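Ras GTPase-activating-like protein IQGAP3 (Homo sapiens, PDB 3ISU) is probably a calmodulin-binding signalling scaffold that engages small GTPases, as its IQGAP relatives do, and carries the C-terminal RGC domain described here. Local coordinates at residues A[77-82]-A[97-102]; A[24-29]-A[53-58]; A[36-41]-A[103-108]. All blocks are in the same frame, centred on the assembly; numbering follows the deposited sequence.

In the fold
The three contacts join two antiparallel sheets and tie each one together. Interaction 2 pairs strands 25-28 and 52-58 within the four-stranded sheet, interaction 3 pairs strands 38-41 and 103-106 within the three-stranded sheet, and interaction 1 packs an outermost strand of one sheet against an outermost strand of the other. Centres of interactions 1 and 2 lie about 12 Å apart, bridged where Phe100 CE2 meets Phe54 CE1 at 3.7 Å. Interaction 1, nested in the loop closed by interaction 3, joins it through a probable Met97 O to Val105 N hydrogen bond. The segments of interactions 2 and 3 alternate along the chain; the two centres are about 14 Å apart, and Ala29 CB meets Ile41 CD1 at 3.9 Å.

Interaction 1 (A[77-82]-A[97-102]); sequences ERFQLH and MKLFNK
Phe79 sets one edge of its ring against a face of Phe100 in a T-shaped stack, with centroids 4.8 Å apart and planes at 83°. The CD2-CE2 side of Phe79 points at the Phe100 face, although the exact closeness of the two rings is doubtful. At the edge of Phe100, near its plane, lies the backbone carbonyl of Glu77, whose O is 3.3 Å from Phe100 CE1. The same ring also reaches Phe54 and Ala69 of the four-stranded sheet.

Leu99 brings its CD2 methyl to 3.5 Å from Phe79 CZ, the two side chains crossing at about a right angle. Further along the strands Leu81 takes over: its CD2 methyl meets Met97 SD at 3.7 Å and lies 4.2 Å from Leu99 CD2. The bend of Met97 at its last torsion (chi3 -74°) swings the terminal CE to the side of this Leu81 methyl as well; Leu86 and Leu89 of helix 83-91 pack on the same methionine. Leu81 and Leu99 are both buried, whereas the aromatic pair lies nearer the surface.

Phe100 belongs to the turn after strand 96-99. Its positive phi of 48° marks a left-handed backbone, and the turn is held locally by Lys102 N bonding Phe100 O at 2.8 Å. Beyond it, Lys102 forms a salt bridge with Asp43.

Apart from the Glu77 carbonyl oxygen at the ring edge of Phe100, the close meetings are between apolar side chains. The strand segments run nearly antiparallel, but their axes are 10.4 Å apart, too far for backbone pairing. This spacing is characteristic of two beta sheets packed through interlocking side chains, here strand 74-82 of the four-stranded sheet on strand 96-99 of the three-stranded one.

Interaction 2 (A[24-29]-A[53-58]); sequences SLHYTA and IFDITP
His26 and Asp55 stand side by side and point the same way from neighbouring strands, their ring and carboxylate planes 40° apart. His26 ND1 gives its hydrogen to Asp55 OD1 at a short 2.5 Å; the acceptor lies nearly in the imidazole plane and is met on its syn side, though 24° out of the carboxylate plane. With CG opposite the backbone N (chi1 175°), the histidine ring rises from the sheet and leans along its own strand, turning ND1 to Asp55 and CE1 to Ile53 CG2, 3.3 Å away. With an alanine in place of Asp55 the carboxylate is gone, and His26 ND1 is likely to lose this acceptor, leaving its ring freer to turn.

On the other face, Leu25 and Ile56 sit as a hydrogen-bonded pair with their CB atoms 4.2 Å apart. Phe54 lies with its ring edge toward the Tyr27 carbonyl and Ala29, where CE2 is 4.1 Å from Ala29 CB. Leu25 extends onto Leu113 and Phe118 of helix 107-119, while Phe54 reaches Leu32. Leu25-Ile56 and Tyr27-Phe54 each make two backbone bonds, joining edge strand 25-28 antiparallel to strand 52-58.

The two faces differ in chemistry: Leu25, Phe54 and Ile56 serve the apolar interior, while on the more exposed face the aspartate probably favours a protonated histidine.

Interaction 3 (A[36-41]-A[103-108]); sequences GVLVEI and AKVNVN
Antiparallel pairing interrupted by a classic beta bulge joins strand 38-41, at the edge, to the central strand 103-106 of the three-stranded sheet. Leu38 pairs with Val105 and Ile41 with Ala103, both non-hydrogen-bonded, but Val39 and Glu40 together face Lys104, so the register slips by one residue. The bonds follow that slip: Val39 N reaches Lys104 O at 2.8 Å, whereas Lys104 N returns to Glu40 O at 2.8 Å. Beyond the bulge Asn106 N donates to Val37 O. Gly36 precedes this pairing and ends helix 29-35 in a Schellman motif; its positive phi suits glycine, because a CB would press on the preceding carbonyl.

On the buried face Leu38 turns its CD1 branch across the partner strand, 4.1 Å from Val105 CG1 and at about a right angle to that side chain. The same methyl lies 4.2 Å from Ala103 CB, which Ile41 CG1 also approaches. Helix 29-35 covers Leu38 and Ile41 through Ala29.

Glu40 and Lys104 run side by side on the opposite face, both extended beyond CG. Glu40 starts from the crowded position (chi1 76°), which lays its chain along the lysine methylenes, and OE2 meets Lys104 CD at 3.7 Å. The charged ends, Glu40 OE2 and Lys104 NZ, stay 4.5 Å apart, beyond a salt bridge, so their attraction is probably modest.

At the far end Asn106 N-caps helix 107-119: OD1 accepts from Leu109 N, while CB rests 3.5 Å from Gly36 O.

Interaction 1 (A[77-82]-A[97-102])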
loop_
_atom_site.group_PDB
_atom_site.type_symbol
_atom_site.label_atom_id
_atom_site.label_comp_id
_atom_site.label_asym_id
_atom_site.label_seq_id
_atom_site.Cartn_x
_atom_site.Cartn_y
_atom_site.Cartn_z
ATOM N N GLU A 77 -9.024 4.495 -8.177
ATOM C CA GLU A 77 -10.150 4.373 -7.289
ATOM C C GLU A 77 -9.598 4.016 -5.900
ATOM O O GLU A 77 -8.777 3.117 -5.783
ATOM C CB GLU A 77 -11.093 3.277 -7.785
ATOM C CG GLU A 77 -12.447 3.199 -7.126
ATOM C CD GLU A 77 -13.337 4.437 -7.324
ATOM O OE1 GLU A 77 -13.177 5.217 -8.308
ATOM O OE2 GLU A 77 -14.230 4.611 -6.485
ATOM N N ARG A 78 -10.007 4.794 -4.915
ATOM C CA ARG A 78 -9.727 4.550 -3.514
ATOM C C ARG A 78 -10.119 3.133 -3.195
ATOM O O ARG A 78 -11.153 2.659 -3.673
ATOM C CB ARG A 78 -10.647 5.425 -2.670
ATOM C CG ARG A 78 -10.036 6.284 -1.610
ATOM C CD ARG A 78 -11.074 7.407 -1.269
ATOM N NE ARG A 78 -12.336 6.806 -0.815
ATOM C CZ ARG A 78 -13.556 7.358 -0.899
ATOM N NH1 ARG A 78 -13.742 8.570 -1.419
ATOM N NH2 ARG A 78 -14.613 6.681 -0.442
ATOM N N PHE A 79 -9.339 2.463 -2.378
ATOM C CA PHE A 79 -9.882 1.264 -1.739
ATOM C C PHE A 79 -9.333 1.119 -0.303
ATOM O O PHE A 79 -8.481 1.890 0.130
ATOM C CB PHE A 79 -9.550 0.043 -2.548
ATOM C CG PHE A 79 -8.159 -0.355 -2.404
ATOM C CD1 PHE A 79 -7.812 -1.348 -1.499
ATOM C CD2 PHE A 79 -7.185 0.271 -3.118
ATOM C CE1 PHE A 79 -6.530 -1.700 -1.330
ATOM C CE2 PHE A 79 -5.884 -0.094 -2.961
ATOM C CZ PHE A 79 -5.551 -1.074 -2.069
ATOM N N GLN A 80 -9.833 0.100 0.373
ATOM C CA GLN A 80 -9.735 -0.000 1.817
ATOM C C GLN A 80 -8.954 -1.246 2.176
ATOM O O GLN A 80 -9.259 -2.337 1.650
ATOM C CB GLN A 80 -11.129 -0.029 2.416
ATOM C CG GLN A 80 -12.055 1.148 2.060
ATOM C CD GLN A 80 -11.509 2.537 2.391
ATOM O OE1 GLN A 80 -10.965 2.781 3.482
ATOM N NE2 GLN A 80 -11.681 3.474 1.447
ATOM N N LEU A 81 -7.879 -1.064 2.959
ATOM C CA LEU A 81 -7.064 -2.163 3.482
ATOM C C LEU A 81 -7.528 -2.343 4.936
ATOM O O LEU A 81 -7.680 -1.364 5.651
ATOM C CB LEU A 81 -5.565 -1.815 3.514
ATOM C CG LEU A 81 -4.535 -2.014 2.401
ATOM C CD1 LEU A 81 -3.212 -1.506 2.910
ATOM C CD2 LEU A 81 -4.410 -3.507 2.055
ATOM N N HIS A 82 -7.741 -3.587 5.345
ATOM C CA HIS A 82 -8.066 -3.899 6.718
ATOM C C HIS A 82 -6.921 -4.705 7.318
ATOM O O HIS A 82 -6.496 -5.733 6.778
ATOM C CB HIS A 82 -9.377 -4.661 6.776
ATOM C CG HIS A 82 -10.549 -3.836 6.363
ATOM N ND1 HIS A 82 -11.254 -3.059 7.255
ATOM C CD2 HIS A 82 -11.129 -3.647 5.150
ATOM C CE1 HIS A 82 -12.244 -2.455 6.619
ATOM N NE2 HIS A 82 -12.177 -2.775 5.337
ATOM N N MET A 97 -0.256 -9.827 -1.646
ATOM C CA MET A 97 -1.599 -9.425 -1.958
ATOM C C MET A 97 -1.510 -8.458 -3.137
ATOM O O MET A 97 -0.461 -7.880 -3.347
ATOM C CB MET A 97 -2.311 -8.887 -0.730
ATOM C CG MET A 97 -2.185 -7.437 -0.301
ATOM S SD MET A 97 -3.660 -6.838 0.664
ATOM C CE MET A 97 -4.916 -6.664 -0.611
ATOM N N LYS A 98 -2.568 -8.380 -3.924
ATOM C CA LYS A 98 -2.564 -7.557 -5.129
ATOM C C LYS A 98 -3.342 -6.299 -4.808
ATOM O O LYS A 98 -4.408 -6.351 -4.159
ATOM C CB LYS A 98 -3.181 -8.280 -6.331
ATOM C CG LYS A 98 -2.252 -9.231 -7.045
ATOM C CD LYS A 98 -2.805 -9.640 -8.431
ATOM N N LEU A 99 -2.769 -5.161 -5.171
ATOM C CA LEU A 99 -3.463 -3.873 -5.044
ATOM C C LEU A 99 -3.666 -3.337 -6.451
ATOM O O LEU A 99 -2.816 -3.539 -7.335
ATOM C CB LEU A 99 -2.653 -2.867 -4.240
ATOM C CG LEU A 99 -2.119 -3.198 -2.851
ATOM C CD1 LEU A 99 -1.431 -1.966 -2.283
ATOM C CD2 LEU A 99 -3.218 -3.652 -1.926
ATOM N N PHE A 100 -4.801 -2.688 -6.683
ATOM C CA PHE A 100 -5.111 -2.135 -7.998
ATOM C C PHE A 100 -4.872 -3.149 -9.115
ATOM O O PHE A 100 -4.300 -2.799 -10.135
ATOM C CB PHE A 100 -4.261 -0.861 -8.213
ATOM C CG PHE A 100 -4.414 0.158 -7.121
ATOM C CD1 PHE A 100 -5.594 0.903 -7.019
ATOM C CD2 PHE A 100 -3.428 0.331 -6.153
ATOM C CE1 PHE A 100 -5.751 1.833 -6.011
ATOM C CE2 PHE A 100 -3.584 1.258 -5.104
ATOM C CZ PHE A 100 -4.749 2.019 -5.042
ATOM N N ASN A 101 -5.249 -4.417 -8.899
ATOM C CA ASN A 101 -5.122 -5.504 -9.904
ATOM C C ASN A 101 -3.704 -6.000 -10.303
ATOM O O ASN A 101 -3.465 -7.199 -10.414
ATOM C CB ASN A 101 -5.909 -5.160 -11.170
ATOM N N LYS A 102 -2.757 -5.102 -10.499
ATOM C CA LYS A 102 -1.441 -5.502 -10.983
ATOM C C LYS A 102 -0.274 -5.204 -10.047
ATOM O O LYS A 102 0.853 -5.590 -10.358
ATOM C CB LYS A 102 -1.199 -4.870 -12.353
ATOM C CG LYS A 102 -2.035 -5.502 -13.487
ATOM C CD LYS A 102 -1.655 -4.950 -14.856
ATOM C CE LYS A 102 -2.366 -5.700 -15.982
ATOM N NZ LYS A 102 -2.149 -5.005 -17.290
#

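Interaction 2 (A[24-29]-A[53-58])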
loop_
_atom_site.group_PDB
_atom_site.type_symbol
_atom_site.label_atom_id
_atom_site.label_comp_id
_atom_site.label_asym_id
_atom_site.label_seq_id
_atom_site.Cartn_x
_atom_site.Cartn_y
_atom_site.Cartn_z
ATOM N N SER A 24 -0.199 10.334 7.799
ATOM C CA SER A 24 -0.260 9.685 6.490
ATOM C C SER A 24 1.088 9.112 6.043
ATOM O O SER A 24 2.131 9.327 6.670
ATOM C CB SER A 24 -0.803 10.643 5.428
ATOM O OG SER A 24 0.182 11.577 5.033
ATOM N N LEU A 25 1.022 8.331 4.968
ATOM C CA LEU A 25 2.180 7.797 4.304
ATOM C C LEU A 25 2.013 8.139 2.825
ATOM O O LEU A 25 0.959 7.909 2.253
ATOM C CB LEU A 25 2.251 6.295 4.458
ATOM C CG LEU A 25 2.480 5.756 5.873
ATOM C CD1 LEU A 25 2.579 4.217 5.797
ATOM C CD2 LEU A 25 3.730 6.418 6.499
ATOM N N HIS A 26 3.053 8.731 2.270
ATOM C CA HIS A 26 3.130 9.076 0.876
ATOM C C HIS A 26 4.415 8.450 0.339
ATOM O O HIS A 26 5.524 8.835 0.747
ATOM C CB HIS A 26 3.129 10.605 0.774
ATOM C CG HIS A 26 3.327 11.141 -0.606
ATOM N ND1 HIS A 26 2.277 11.470 -1.435
ATOM C CD2 HIS A 26 4.456 11.470 -1.284
ATOM C CE1 HIS A 26 2.746 11.954 -2.572
ATOM N NE2 HIS A 26 4.068 11.952 -2.512
ATOM N N TYR A 27 4.300 7.456 -0.549
ATOM C CA TYR A 27 5.479 6.764 -1.083
ATOM C C TYR A 27 5.310 6.485 -2.554
ATOM O O TYR A 27 4.219 6.110 -2.992
ATOM C CB TYR A 27 5.705 5.407 -0.398
ATOM C CG TYR A 27 6.208 5.518 1.035
ATOM C CD1 TYR A 27 7.463 6.051 1.283
ATOM C CD2 TYR A 27 5.440 5.116 2.115
ATOM C CE1 TYR A 27 7.968 6.183 2.594
ATOM C CE2 TYR A 27 5.950 5.228 3.457
ATOM C CZ TYR A 27 7.217 5.748 3.672
ATOM O OH TYR A 27 7.763 5.892 4.967
ATOM N N THR A 28 6.400 6.568 -3.302
ATOM C CA THR A 28 6.356 6.109 -4.684
ATOM C C THR A 28 6.497 4.592 -4.676
ATOM O O THR A 28 6.966 4.001 -3.704
ATOM C CB THR A 28 7.490 6.726 -5.536
ATOM O OG1 THR A 28 8.750 6.162 -5.140
ATOM C CG2 THR A 28 7.512 8.283 -5.417
ATOM N N ALA A 29 6.127 3.962 -5.790
ATOM C CA ALA A 29 6.392 2.564 -6.001
ATOM C C ALA A 29 7.859 2.231 -5.832
ATOM O O ALA A 29 8.217 1.181 -5.355
ATOM C CB ALA A 29 5.883 2.133 -7.431
ATOM N N ILE A 53 2.453 6.709 -7.364
ATOM C CA ILE A 53 2.457 7.290 -6.030
ATOM C C ILE A 53 1.309 6.728 -5.220
ATOM O O ILE A 53 0.141 6.705 -5.694
ATOM C CB ILE A 53 2.363 8.841 -6.096
ATOM C CG1 ILE A 53 3.609 9.405 -6.790
ATOM C CG2 ILE A 53 2.216 9.447 -4.694
ATOM C CD1 ILE A 53 3.390 9.712 -8.273
ATOM N N PHE A 54 1.648 6.234 -4.015
ATOM C CA PHE A 54 0.666 5.737 -3.042
ATOM C C PHE A 54 0.515 6.666 -1.861
ATOM O O PHE A 54 1.528 7.158 -1.355
ATOM C CB PHE A 54 1.129 4.390 -2.514
ATOM C CG PHE A 54 1.191 3.346 -3.560
ATOM C CD1 PHE A 54 0.029 2.662 -3.927
ATOM C CD2 PHE A 54 2.380 3.055 -4.191
ATOM C CE1 PHE A 54 0.069 1.690 -4.890
ATOM C CE2 PHE A 54 2.429 2.097 -5.184
ATOM C CZ PHE A 54 1.260 1.433 -5.550
ATOM N N ASP A 55 -0.717 6.912 -1.421
ATOM C CA ASP A 55 -0.979 7.688 -0.224
ATOM C C ASP A 55 -1.896 6.854 0.640
ATOM O O ASP A 55 -2.983 6.482 0.183
ATOM C CB ASP A 55 -1.691 9.000 -0.531
ATOM C CG ASP A 55 -0.750 10.049 -1.154
ATOM O OD1 ASP A 55 0.109 10.616 -0.415
ATOM O OD2 ASP A 55 -0.878 10.292 -2.381
ATOM N N ILE A 56 -1.478 6.615 1.878
ATOM C CA ILE A 56 -2.210 5.762 2.806
ATOM C C ILE A 56 -2.567 6.578 4.041
ATOM O O ILE A 56 -1.711 7.245 4.607
ATOM C CB ILE A 56 -1.397 4.511 3.213
ATOM C CG1 ILE A 56 -0.923 3.758 1.982
ATOM C CG2 ILE A 56 -2.254 3.561 4.047
ATOM C CD1 ILE A 56 -0.495 2.273 2.290
ATOM N N THR A 57 -3.835 6.562 4.394
ATOM C CA THR A 57 -4.338 7.298 5.548
ATOM C C THR A 57 -5.230 6.388 6.361
ATOM O O THR A 57 -5.800 5.449 5.831
ATOM C CB THR A 57 -5.157 8.538 5.095
ATOM O OG1 THR A 57 -6.108 8.107 4.119
ATOM C CG2 THR A 57 -4.258 9.595 4.474
ATOM N N PRO A 58 -5.385 6.678 7.673
ATOM C CA PRO A 58 -6.298 5.883 8.474
ATOM C C PRO A 58 -7.719 6.087 8.014
ATOM O O PRO A 58 -8.102 7.219 7.620
ATOM C CB PRO A 58 -6.079 6.431 9.923
ATOM C CG PRO A 58 -4.822 7.210 9.844
ATOM C CD PRO A 58 -4.812 7.787 8.462
#

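Interaction 3 (A[36-41]-A[103-108])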
loop_
_atom_site.group_PDB
_atom_site.type_symbol
_atom_site.label_atom_id
_atom_site.label_comp_id
_atom_site.label_asym_id
_atom_site.label_seq_id
_atom_site.Cartn_x
_atom_site.Cartn_y
_atom_site.Cartn_z
ATOM N N GLY A 36 10.920 -3.217 0.276
ATOM C CA GLY A 36 10.516 -4.608 0.221
ATOM C C GLY A 36 9.015 -4.797 0.332
ATOM O O GLY A 36 8.545 -5.931 0.246
ATOM N N VAL A 37 8.278 -3.694 0.448
ATOM C CA VAL A 37 6.810 -3.701 0.463
ATOM C C VAL A 37 6.223 -3.996 -0.898
ATOM O O VAL A 37 5.292 -4.782 -1.002
ATOM C CB VAL A 37 6.234 -2.355 1.030
ATOM C CG1 VAL A 37 4.706 -2.313 0.953
ATOM C CG2 VAL A 37 6.695 -2.123 2.479
ATOM N N LEU A 38 6.762 -3.397 -1.967
ATOM C CA LEU A 38 6.294 -3.678 -3.315
ATOM C C LEU A 38 7.146 -4.764 -3.911
ATOM O O LEU A 38 8.362 -4.739 -3.730
ATOM C CB LEU A 38 6.380 -2.437 -4.206
ATOM C CG LEU A 38 5.815 -2.582 -5.614
ATOM C CD1 LEU A 38 4.337 -2.906 -5.645
ATOM C CD2 LEU A 38 6.081 -1.278 -6.418
ATOM N N VAL A 39 6.504 -5.724 -4.576
ATOM C CA VAL A 39 7.181 -6.878 -5.195
ATOM C C VAL A 39 7.289 -6.686 -6.695
ATOM O O VAL A 39 8.384 -6.883 -7.285
ATOM C CB VAL A 39 6.404 -8.191 -4.879
ATOM C CG1 VAL A 39 6.938 -9.365 -5.711
ATOM C CG2 VAL A 39 6.521 -8.471 -3.395
ATOM N N GLU A 40 6.183 -6.297 -7.303
ATOM C CA GLU A 40 6.079 -6.088 -8.746
ATOM C C GLU A 40 4.863 -5.287 -9.113
ATOM O O GLU A 40 3.874 -5.213 -8.352
ATOM C CB GLU A 40 6.038 -7.421 -9.521
ATOM C CG GLU A 40 4.735 -8.147 -9.473
ATOM C CD GLU A 40 4.677 -9.402 -10.420
ATOM O OE1 GLU A 40 5.710 -10.082 -10.559
ATOM O OE2 GLU A 40 3.591 -9.692 -11.005
ATOM N N ILE A 41 4.901 -4.680 -10.301
ATOM C CA ILE A 41 3.712 -4.132 -10.906
ATOM C C ILE A 41 3.671 -4.744 -12.296
ATOM O O ILE A 41 4.523 -4.467 -13.159
ATOM C CB ILE A 41 3.657 -2.584 -10.986
ATOM C CG1 ILE A 41 3.800 -1.939 -9.582
ATOM C CG2 ILE A 41 2.367 -2.177 -11.617
ATOM C CD1 ILE A 41 3.819 -0.396 -9.572
ATOM N N ALA A 103 -0.503 -4.549 -8.913
ATOM C CA ALA A 103 0.587 -4.267 -7.973
ATOM C C ALA A 103 0.633 -5.322 -6.890
ATOM O O ALA A 103 -0.319 -5.458 -6.145
ATOM C CB ALA A 103 0.440 -2.887 -7.338
ATOM N N LYS A 104 1.725 -6.028 -6.753
ATOM C CA LYS A 104 1.801 -7.088 -5.753
ATOM C C LYS A 104 2.630 -6.563 -4.614
ATOM O O LYS A 104 3.705 -5.991 -4.841
ATOM C CB LYS A 104 2.435 -8.345 -6.320
ATOM C CG LYS A 104 1.563 -9.172 -7.253
ATOM C CD LYS A 104 2.355 -10.475 -7.569
ATOM C CE LYS A 104 1.515 -11.609 -8.160
ATOM N NZ LYS A 104 2.326 -12.898 -8.122
ATOM N N VAL A 105 2.134 -6.700 -3.389
ATOM C CA VAL A 105 2.811 -6.187 -2.210
ATOM C C VAL A 105 3.053 -7.344 -1.257
ATOM O O VAL A 105 2.227 -8.293 -1.217
ATOM C CB VAL A 105 2.076 -5.036 -1.487
ATOM C CG1 VAL A 105 2.049 -3.785 -2.372
ATOM C CG2 VAL A 105 0.675 -5.427 -1.099
ATOM N N ASN A 106 4.179 -7.295 -0.564
ATOM C CA ASN A 106 4.537 -8.335 0.385
ATOM C C ASN A 106 3.739 -8.113 1.670
ATOM O O ASN A 106 3.810 -7.066 2.265
ATOM C CB ASN A 106 6.009 -8.235 0.693
ATOM C CG ASN A 106 6.455 -9.294 1.680
ATOM O OD1 ASN A 106 6.529 -9.028 2.860
ATOM N ND2 ASN A 106 6.679 -10.517 1.190
ATOM N N VAL A 107 2.965 -9.115 2.081
ATOM C CA VAL A 107 2.074 -8.993 3.217
ATOM C C VAL A 107 2.868 -8.691 4.497
ATOM O O VAL A 107 2.513 -7.783 5.250
ATOM C CB VAL A 107 1.197 -10.281 3.363
ATOM C CG1 VAL A 107 0.438 -10.268 4.696
ATOM C CG2 VAL A 107 0.199 -10.408 2.211
ATOM N N ASN A 108 3.954 -9.434 4.785
ATOM C CA ASN A 108 4.689 -9.198 6.012
ATOM C C ASN A 108 5.228 -7.778 6.104
ATOM O O ASN A 108 5.145 -7.143 7.159
ATOM C CB ASN A 108 5.862 -10.181 6.140
ATOM C CG ASN A 108 5.405 -11.598 6.471
ATOM O OD1 ASN A 108 4.291 -11.776 6.928
ATOM N ND2 ASN A 108 6.270 -12.598 6.252
#